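PDB 3QBM: TetR transcriptional regulator from Chloroflexus aurantiacus, which probably binds DNA through an N-terminal helix-turn-helix and regulates transcription, as other members of the TetR family do. Local coordinates for residues L56-F70 against M119-W131. Sequence-based numbering, arbitrary orientation.
Sequences LAAFDYAAEKVRERF and MLRERVRAVIDEW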
ATOM      1  N   LEU A  56       1.070  19.651   4.805  1.00 20.83           N
ATOM      2  CA  LEU A  56       0.073  19.810   3.736  1.00 21.10           C
ATOM      3  C   LEU A  56       0.677  20.383   2.482  1.00 23.74           C
ATOM      4  O   LEU A  56       0.388  19.925   1.367  1.00 22.16           O
ATOM      5  CB  LEU A  56      -1.108  20.673   4.172  1.00 23.32           C
ATOM      6  CG  LEU A  56      -2.017  20.128   5.274  1.00 24.34           C
ATOM      7  CD1 LEU A  56      -3.025  21.189   5.739  1.00 28.15           C
ATOM      8  CD2 LEU A  56      -2.715  18.788   4.846  1.00 24.31           C
ATOM      9  N   ALA A  57       1.532  21.388   2.640  1.00 22.31           N
ATOM     10  CA  ALA A  57       2.184  21.982   1.482  1.00 23.43           C
ATOM     11  C   ALA A  57       3.145  20.976   0.837  1.00 22.26           C
ATOM     12  O   ALA A  57       3.194  20.877  -0.393  1.00 17.26           O
ATOM     13  CB  ALA A  57       2.896  23.240   1.879  1.00 22.67           C
ATOM     14  N   ALA A  58       3.860  20.216   1.675  1.00 22.63           N
ATOM     15  CA  ALA A  58       4.785  19.154   1.238  1.00 22.11           C
ATOM     16  C   ALA A  58       4.045  18.064   0.471  1.00 23.43           C
ATOM     17  O   ALA A  58       4.580  17.556  -0.523  1.00 26.01           O
ATOM     18  CB  ALA A  58       5.549  18.535   2.429  1.00 19.97           C
ATOM     19  N   PHE A  59       2.838  17.682   0.909  1.00 20.76           N
ATOM     20  CA  PHE A  59       2.061  16.727   0.117  1.00 20.93           C
ATOM     21  C   PHE A  59       1.622  17.323  -1.231  1.00 23.21           C
ATOM     22  O   PHE A  59       1.750  16.673  -2.283  1.00 24.56           O
ATOM     23  CB  PHE A  59       0.820  16.220   0.820  1.00 18.39           C
ATOM     24  CG  PHE A  59       0.077  15.189   0.012  1.00 16.99           C
ATOM     25  CD1 PHE A  59       0.465  13.874   0.056  1.00 19.09           C
ATOM     26  CD2 PHE A  59      -0.943  15.563  -0.867  1.00 23.96           C
ATOM     27  CE1 PHE A  59      -0.169  12.926  -0.747  1.00 20.24           C
ATOM     28  CE2 PHE A  59      -1.586  14.627  -1.660  1.00 20.70           C
ATOM     29  CZ  PHE A  59      -1.217  13.328  -1.595  1.00 17.09           C
ATOM     30  N   ASP A  60       1.075  18.534  -1.206  1.00 23.17           N
ATOM     31  CA  ASP A  60       0.627  19.200  -2.448  1.00 23.46           C
ATOM     32  C   ASP A  60       1.758  19.210  -3.471  1.00 25.29           C
ATOM     33  O   ASP A  60       1.533  19.049  -4.674  1.00 25.81           O
ATOM     34  CB  ASP A  60       0.131  20.623  -2.161  1.00 25.21           C
ATOM     35  CG  ASP A  60      -1.173  20.631  -1.431  1.00 26.29           C
ATOM     36  OD1 ASP A  60      -1.849  19.573  -1.330  1.00 26.03           O
ATOM     37  OD2 ASP A  60      -1.519  21.686  -0.880  1.00 26.45           O
ATOM     38  N   TYR A  61       2.983  19.326  -2.974  1.00 24.92           N
ATOM     39  CA  TYR A  61       4.173  19.326  -3.801  1.00 27.17           C
ATOM     40  C   TYR A  61       4.464  17.952  -4.377  1.00 26.93           C
ATOM     41  O   TYR A  61       4.840  17.822  -5.553  1.00 25.20           O
ATOM     42  CB  TYR A  61       5.356  19.788  -2.983  1.00 26.76           C
ATOM     43  CG  TYR A  61       6.677  19.496  -3.605  1.00 26.57           C
ATOM     44  CD1 TYR A  61       7.252  20.383  -4.518  1.00 31.45           C
ATOM     45  CD2 TYR A  61       7.376  18.354  -3.271  1.00 24.47           C
ATOM     46  CE1 TYR A  61       8.476  20.108  -5.100  1.00 34.28           C
ATOM     47  CE2 TYR A  61       8.607  18.064  -3.855  1.00 30.20           C
ATOM     48  CZ  TYR A  61       9.150  18.956  -4.762  1.00 35.94           C
ATOM     49  OH  TYR A  61      10.368  18.685  -5.340  1.00 37.38           O
ATOM     50  N   ALA A  62       4.368  16.947  -3.513  1.00 23.20           N
ATOM     51  CA  ALA A  62       4.501  15.551  -3.920  1.00 25.11           C
ATOM     52  C   ALA A  62       3.407  15.204  -4.935  1.00 21.59           C
ATOM     53  O   ALA A  62       3.699  14.585  -5.948  1.00 26.81           O
ATOM     54  CB  ALA A  62       4.441  14.633  -2.701  1.00 23.02           C
ATOM     55  N   ALA A  63       2.177  15.652  -4.691  1.00 24.03           N
ATOM     56  CA  ALA A  63       1.064  15.410  -5.608  1.00 24.15           C
ATOM     57  C   ALA A  63       1.345  16.026  -6.980  1.00 27.41           C
ATOM     58  O   ALA A  63       1.165  15.365  -7.995  1.00 28.58           O
ATOM     59  CB  ALA A  63      -0.249  15.925  -5.049  1.00 26.32           C
ATOM     60  N   GLU A  64       1.821  17.275  -7.008  1.00 30.14           N
ATOM     61  CA  GLU A  64       2.152  17.928  -8.282  1.00 31.70           C
ATOM     62  C   GLU A  64       3.272  17.196  -9.003  1.00 27.95           C
ATOM     63  O   GLU A  64       3.262  17.073 -10.231  1.00 31.15           O
ATOM     64  CB  GLU A  64       2.530  19.399  -8.074  1.00 32.40           C
ATOM     65  CG  GLU A  64       2.971  20.123  -9.380  1.00 40.00           C
ATOM     66  CD  GLU A  64       1.891  20.214 -10.460  1.00 52.36           C
ATOM     67  OE1 GLU A  64       0.679  20.071 -10.151  1.00 52.67           O
ATOM     68  OE2 GLU A  64       2.265  20.465 -11.634  1.00 55.72           O
ATOM     69  N   LYS A  65       4.244  16.699  -8.268  1.00 25.02           N
ATOM     70  CA  LYS A  65       5.331  15.983  -8.919  1.00 25.00           C
ATOM     71  C   LYS A  65       4.864  14.679  -9.617  1.00 28.20           C
ATOM     72  O   LYS A  65       5.239  14.383 -10.749  1.00 28.84           O
ATOM     73  CB  LYS A  65       6.352  15.633  -7.885  1.00 24.80           C
ATOM     74  CG  LYS A  65       7.658  15.137  -8.439  1.00 37.29           C
ATOM     75  CD  LYS A  65       8.811  15.935  -7.837  1.00 48.98           C
ATOM     76  CE  LYS A  65       8.861  17.323  -8.460  1.00 52.20           C
ATOM     77  NZ  LYS A  65      10.011  18.132  -7.991  1.00 57.34           N
ATOM     78  N   VAL A  66       4.111  13.880  -8.881  1.00 25.86           N
ATOM     79  CA  VAL A  66       3.455  12.690  -9.425  1.00 24.97           C
ATOM     80  C   VAL A  66       2.644  13.054 -10.698  1.00 23.13           C
ATOM     81  O   VAL A  66       2.757  12.376 -11.709  1.00 22.56           O
ATOM     82  CB  VAL A  66       2.596  12.023  -8.326  1.00 23.92           C
ATOM     83  CG1 VAL A  66       1.661  10.996  -8.897  1.00 19.73           C
ATOM     84  CG2 VAL A  66       3.511  11.382  -7.254  1.00 21.32           C
ATOM     85  N   ARG A  67       1.892  14.147 -10.635  1.00 25.15           N
ATOM     86  CA  ARG A  67       1.056  14.633 -11.732  1.00 28.36           C
ATOM     87  C   ARG A  67       1.900  14.909 -12.984  1.00 29.41           C
ATOM     88  O   ARG A  67       1.506  14.490 -14.068  1.00 24.60           O
ATOM     89  CB  ARG A  67       0.292  15.894 -11.300  1.00 30.20           C
ATOM     90  CG  ARG A  67      -0.758  16.422 -12.250  1.00 34.48           C
ATOM     91  CD  ARG A  67      -1.542  17.586 -11.644  1.00 39.70           C
ATOM     92  NE  ARG A  67      -2.239  17.157 -10.422  1.00 42.47           N
ATOM     93  CZ  ARG A  67      -2.011  17.600  -9.175  1.00 52.31           C
ATOM     94  NH1 ARG A  67      -1.124  18.551  -8.911  1.00 50.80           N
ATOM     95  NH2 ARG A  67      -2.715  17.098  -8.163  1.00 52.58           N
ATOM     96  N   GLU A  68       3.030  15.615 -12.826  1.00 32.30           N
ATOM     97  CA  GLU A  68       3.964  15.927 -13.944  1.00 35.43           C
ATOM     98  C   GLU A  68       4.493  14.647 -14.623  1.00 32.92           C
ATOM     99  O   GLU A  68       4.621  14.558 -15.847  1.00 32.12           O
ATOM    100  CB  GLU A  68       5.182  16.749 -13.437  1.00 37.20           C
ATOM    101  CG  GLU A  68       4.880  18.210 -13.044  1.00 45.52           C
ATOM    102  CD  GLU A  68       6.040  18.963 -12.316  1.00 51.01           C
ATOM    103  OE1 GLU A  68       7.074  18.362 -11.916  1.00 41.05           O
ATOM    104  OE2 GLU A  68       5.881  20.191 -12.123  1.00 54.19           O
ATOM    105  N   ARG A  69       4.845  13.685 -13.789  1.00 30.58           N
ATOM    106  CA  ARG A  69       5.380  12.400 -14.191  1.00 29.45           C
ATOM    107  C   ARG A  69       4.328  11.594 -15.026  1.00 28.18           C
ATOM    108  O   ARG A  69       4.648  11.000 -16.079  1.00 24.87           O
ATOM    109  CB  ARG A  69       5.784  11.698 -12.897  1.00 32.88           C
ATOM    110  CG  ARG A  69       6.486  10.385 -12.968  1.00 27.16           C
ATOM    111  CD  ARG A  69       7.982  10.488 -13.116  1.00 32.94           C
ATOM    112  NE  ARG A  69       8.485   9.125 -13.296  1.00 32.02           N
ATOM    113  CZ  ARG A  69       9.218   8.462 -12.417  1.00 20.40           C
ATOM    114  NH1 ARG A  69       9.636   9.068 -11.311  1.00 26.67           N
ATOM    115  NH2 ARG A  69       9.595   7.212 -12.679  1.00 21.94           N
ATOM    116  N   PHE A  70       3.071  11.571 -14.578  1.00 23.60           N
ATOM    117  CA  PHE A  70       2.015  10.964 -15.407  1.00 21.02           C
ATOM    118  C   PHE A  70       1.754  11.751 -16.673  1.00 20.88           C
ATOM    119  O   PHE A  70       1.537  11.195 -17.733  1.00 22.39           O
ATOM    120  CB  PHE A  70       0.725  10.770 -14.621  1.00 21.89           C
ATOM    121  CG  PHE A  70       0.768   9.565 -13.740  1.00 16.71           C
ATOM    122  CD1 PHE A  70       0.598   8.291 -14.278  1.00 13.99           C
ATOM    123  CD2 PHE A  70       1.061   9.674 -12.401  1.00 19.67           C
ATOM    124  CE1 PHE A  70       0.669   7.188 -13.506  1.00 13.57           C
ATOM    125  CE2 PHE A  70       1.134   8.549 -11.611  1.00 20.06           C
ATOM    126  CZ  PHE A  70       0.947   7.309 -12.156  1.00 18.38           C
HETATM  127  N   MSE A 119      -7.384  15.676   6.641  1.00 22.34           N
HETATM  128  CA  MSE A 119      -6.976  16.614   5.588  1.00 22.62           C
HETATM  129  C   MSE A 119      -6.016  15.967   4.607  1.00 20.71           C
HETATM  130  O   MSE A 119      -6.186  16.142   3.400  1.00 20.56           O
HETATM  131  CB  MSE A 119      -6.418  17.937   6.142  1.00 21.07           C
HETATM  132  CG  MSE A 119      -7.489  18.822   6.749  1.00 26.32           C
HETATM  133 SE   MSE A 119      -6.674  20.434   7.519  0.75 30.19          SE
HETATM  134  CE  MSE A 119      -6.391  21.365   5.818  1.00 25.43           C
ATOM    135  N   LEU A 120      -5.028  15.213   5.096  1.00 21.49           N
ATOM    136  CA  LEU A 120      -4.167  14.451   4.194  1.00 17.97           C
ATOM    137  C   LEU A 120      -4.956  13.362   3.457  1.00 20.16           C
ATOM    138  O   LEU A 120      -4.738  13.149   2.271  1.00 19.57           O
ATOM    139  CB  LEU A 120      -2.968  13.830   4.896  1.00 17.08           C
ATOM    140  CG  LEU A 120      -1.833  14.819   5.165  1.00 20.12           C
ATOM    141  CD1 LEU A 120      -0.786  14.184   6.053  1.00 21.74           C
ATOM    142  CD2 LEU A 120      -1.248  15.259   3.851  1.00 17.86           C
ATOM    143  N   ARG A 121      -5.853  12.669   4.158  1.00 19.09           N
ATOM    144  CA  ARG A 121      -6.676  11.641   3.531  1.00 17.97           C
ATOM    145  C   ARG A 121      -7.458  12.218   2.346  1.00 20.84           C
ATOM    146  O   ARG A 121      -7.534  11.604   1.268  1.00 18.57           O
ATOM    147  CB  ARG A 121      -7.623  10.984   4.568  1.00 20.90           C
ATOM    148  CG  ARG A 121      -8.503   9.882   3.987  1.00 23.62           C
ATOM    149  CD  ARG A 121      -9.251   9.095   5.056  1.00 28.89           C
ATOM    150  NE  ARG A 121     -10.243   9.927   5.717  1.00 27.07           N
ATOM    151  CZ  ARG A 121     -10.275  10.242   7.021  1.00 44.45           C
ATOM    152  NH1 ARG A 121      -9.356   9.809   7.900  1.00 45.67           N
ATOM    153  NH2 ARG A 121     -11.269  11.005   7.466  1.00 38.04           N
ATOM    154  N   GLU A 122      -8.014  13.415   2.527  1.00 19.28           N
ATOM    155  CA  GLU A 122      -8.797  14.051   1.486  1.00 21.25           C
ATOM    156  C   GLU A 122      -7.923  14.397   0.293  1.00 21.50           C
ATOM    157  O   GLU A 122      -8.352  14.304  -0.853  1.00 23.46           O
ATOM    158  CB  GLU A 122      -9.476  15.320   2.018  1.00 22.94           C
ATOM    159  CG  GLU A 122     -10.447  15.889   0.999  1.00 30.81           C
ATOM    160  CD  GLU A 122     -11.272  17.049   1.545  1.00 46.36           C
ATOM    161  OE1 GLU A 122     -10.763  17.810   2.397  1.00 42.61           O
ATOM    162  OE2 GLU A 122     -12.429  17.204   1.101  1.00 56.19           O
ATOM    163  N   ARG A 123      -6.696  14.828   0.572  1.00 21.43           N
ATOM    164  CA  ARG A 123      -5.729  15.132  -0.484  1.00 22.29           C
ATOM    165  C   ARG A 123      -5.292  13.874  -1.264  1.00 22.00           C
ATOM    166  O   ARG A 123      -5.167  13.916  -2.496  1.00 17.80           O
ATOM    167  CB  ARG A 123      -4.528  15.846   0.109  1.00 21.06           C
ATOM    168  CG  ARG A 123      -4.726  17.347   0.230  1.00 25.74           C
ATOM    169  CD  ARG A 123      -3.661  17.925   1.117  1.00 32.10           C
ATOM    170  NE  ARG A 123      -3.313  19.297   0.761  1.00 31.32           N
ATOM    171  CZ  ARG A 123      -3.947  20.396   1.155  1.00 31.09           C
ATOM    172  NH1 ARG A 123      -5.015  20.354   1.931  1.00 26.77           N
ATOM    173  NH2 ARG A 123      -3.476  21.572   0.767  1.00 30.17           N
ATOM    174  N   VAL A 124      -5.064  12.778  -0.537  1.00 17.13           N
ATOM    175  CA  VAL A 124      -4.732  11.510  -1.159  1.00 17.02           C
ATOM    176  C   VAL A 124      -5.912  11.101  -2.020  1.00 15.79           C
ATOM    177  O   VAL A 124      -5.709  10.757  -3.193  1.00 16.68           O
ATOM    178  CB  VAL A 124      -4.324  10.416  -0.123  1.00 15.44           C
ATOM    179  CG1 VAL A 124      -4.123   9.004  -0.778  1.00 13.81           C
ATOM    180  CG2 VAL A 124      -3.028  10.811   0.580  1.00 18.80           C
ATOM    181  N   ARG A 125      -7.132  11.177  -1.477  1.00 16.48           N
ATOM    182  CA  ARG A 125      -8.330  10.802  -2.235  1.00 19.05           C
ATOM    183  C   ARG A 125      -8.471  11.618  -3.510  1.00 18.66           C
ATOM    184  O   ARG A 125      -8.819  11.079  -4.557  1.00 17.24           O
ATOM    185  CB  ARG A 125      -9.588  10.864  -1.363  1.00 15.07           C
ATOM    186  CG  ARG A 125     -10.893  10.604  -2.082  1.00 25.31           C
ATOM    187  CD  ARG A 125     -12.013  10.511  -1.047  1.00 34.43           C
ATOM    188  NE  ARG A 125     -13.244   9.970  -1.604  1.00 37.69           N
ATOM    189  CZ  ARG A 125     -14.302   9.603  -0.887  1.00 39.53           C
ATOM    190  NH1 ARG A 125     -14.307   9.705   0.441  1.00 45.26           N
ATOM    191  NH2 ARG A 125     -15.365   9.120  -1.504  1.00 43.39           N
ATOM    192  N   ALA A 126      -8.184  12.912  -3.426  1.00 19.65           N
ATOM    193  CA  ALA A 126      -8.228  13.789  -4.600  1.00 19.00           C
ATOM    194  C   ALA A 126      -7.250  13.304  -5.704  1.00 20.53           C
ATOM    195  O   ALA A 126      -7.605  13.294  -6.892  1.00 19.29           O
ATOM    196  CB  ALA A 126      -7.945  15.232  -4.188  1.00 20.90           C
ATOM    197  N   VAL A 127      -6.056  12.861  -5.325  1.00 17.58           N
ATOM    198  CA  VAL A 127      -5.117  12.323  -6.321  1.00 19.58           C
ATOM    199  C   VAL A 127      -5.638  11.044  -6.958  1.00 18.61           C
ATOM    200  O   VAL A 127      -5.610  10.921  -8.199  1.00 17.09           O
ATOM    201  CB  VAL A 127      -3.674  12.140  -5.826  1.00 20.23           C
ATOM    202  CG1 VAL A 127      -2.817  11.384  -6.915  1.00 17.79           C
ATOM    203  CG2 VAL A 127      -3.067  13.519  -5.461  1.00 20.35           C
ATOM    204  N   ILE A 128      -6.124  10.114  -6.138  1.00 18.53           N
ATOM    205  CA  ILE A 128      -6.706   8.870  -6.641  1.00 17.07           C
ATOM    206  C   ILE A 128      -7.886   9.209  -7.576  1.00 18.54           C
ATOM    207  O   ILE A 128      -8.026   8.613  -8.621  1.00 14.01           O
ATOM    208  CB  ILE A 128      -7.136   7.954  -5.501  1.00 17.73           C
ATOM    209  CG1 ILE A 128      -5.877   7.439  -4.745  1.00 17.99           C
ATOM    210  CG2 ILE A 128      -8.004   6.798  -5.990  1.00 14.55           C
ATOM    211  CD1 ILE A 128      -6.188   6.939  -3.378  1.00 23.87           C
ATOM    212  N   ASP A 129      -8.707  10.192  -7.206  1.00 17.22           N
ATOM    213  CA  ASP A 129      -9.817  10.610  -8.069  1.00 19.25           C
ATOM    214  C   ASP A 129      -9.369  11.225  -9.391  1.00 18.21           C
ATOM    215  O   ASP A 129     -10.047  11.063 -10.395  1.00 19.44           O
ATOM    216  CB  ASP A 129     -10.824  11.483  -7.312  1.00 16.70           C
ATOM    217  CG  ASP A 129     -11.648  10.674  -6.315  1.00 24.43           C
ATOM    218  OD1 ASP A 129     -11.609   9.425  -6.360  1.00 21.67           O
ATOM    219  OD2 ASP A 129     -12.324  11.274  -5.459  1.00 23.42           O
ATOM    220  N   GLU A 130      -8.213  11.878  -9.420  1.00 16.94           N
ATOM    221  CA  GLU A 130      -7.669  12.390 -10.697  0.60 19.01           C
ATOM    222  C   GLU A 130      -7.305  11.216 -11.596  1.00 16.44           C
ATOM    223  O   GLU A 130      -7.618  11.224 -12.791  1.00 16.59           O
ATOM    224  CB  GLU A 130      -6.396  13.217 -10.532  0.60 17.84           C
ATOM    225  CG  GLU A 130      -6.451  14.432  -9.670  0.60 24.05           C
ATOM    226  CD  GLU A 130      -5.089  15.102  -9.630  0.60 28.48           C
ATOM    227  OE1 GLU A 130      -4.476  15.167  -8.543  0.60 35.05           O
ATOM    228  OE2 GLU A 130      -4.595  15.509 -10.707  0.60 22.52           O
ATOM    229  N   TRP A 131      -6.598  10.215 -11.035  1.00 17.13           N
ATOM    230  CA  TRP A 131      -6.245   8.997 -11.803  1.00 15.42           C
ATOM    231  C   TRP A 131      -7.500   8.300 -12.353  1.00 15.62           C
ATOM    232  O   TRP A 131      -7.547   7.876 -13.497  1.00 18.90           O
ATOM    233  CB  TRP A 131      -5.449   7.987 -10.931  1.00 14.87           C
ATOM    234  CG  TRP A 131      -4.123   8.491 -10.457  1.00 13.58           C
ATOM    235  CD1 TRP A 131      -3.365   9.499 -11.009  1.00 18.95           C
ATOM    236  CD2 TRP A 131      -3.338   7.947  -9.392  1.00 13.70           C
ATOM    237  NE1 TRP A 131      -2.196   9.636 -10.318  1.00 20.93           N
ATOM    238  CE2 TRP A 131      -2.141   8.682  -9.335  1.00 19.95           C
ATOM    239  CE3 TRP A 131      -3.529   6.899  -8.490  1.00 16.26           C
ATOM    240  CZ2 TRP A 131      -1.147   8.429  -8.382  1.00 19.51           C
ATOM    241  CZ3 TRP A 131      -2.555   6.658  -7.529  1.00 15.96           C
ATOM    242  CH2 TRP A 131      -1.367   7.429  -7.496  1.00 17.14           C
TER
HETATM  243  O   HOH W   1      -1.245  13.938  -8.338  1.00 29.98           O
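Phe59 lies against Leu120, Arg123, Val124 and Val127 as a knob in a hole. With CG anti to the backbone N (chi1 -177°), its ring reaches across to helix 118-144, where CE2 meets Arg123 CB at 3.6 Å and CZ meets Val124 CG2 at 3.8 Å. The Arg123 chain runs antiparallel to the Phe59 side chain and grips Asp60 side-on. Its NH2 gives an almost straight bond (172°) to the syn lone pair of Asp60 OD2 at 2.6 Å, while NE reaches OD1 from a somewhat tilted position; carboxylate and guanidinium lie almost in one plane. Leu56 CB lies over the centre of one guanidinium face, so the ion pair borders apolar packing in which Leu56 also touches Leu120 and selenomethionine Met119.

Two turns along, Arg67 repeats the bidentate grip with the charges exchanged between helices. Bent at chi3, it presents NE and NH2 to one of two modelled conformers of Glu130, NH2 lying 2.6 Å from OE1, and NH1 binds Glu64 OE1 on its own helix. In that conformer all three nitrogens are engaged, which probably fixes the guanidinium's rotation. Between the ion pairs, Ala63 CB packs on Val127 CG2 at 3.7 Å. Deeper in, Trp131 CZ2 meets Val66 CG1 at the indole edge. Phe70 approaches obliquely, its CZ near the rim of one indole face, while Val127 CG1 of Trp131's own helix lies over the rim of the opposite face. Phe87 and Phe91 of helix 80-92 extend this aromatic cluster.

The helix axes run nearly parallel, 10° apart, with both salt bridges along one side of a largely buried apolar seam. Helix 51-74, which follows the predicted helix-turn-helix and also touches helix 2-23, packs here on helix 118-144 of the C-terminal domain, as is characteristic of the helix connecting the two domains in the TetR fold.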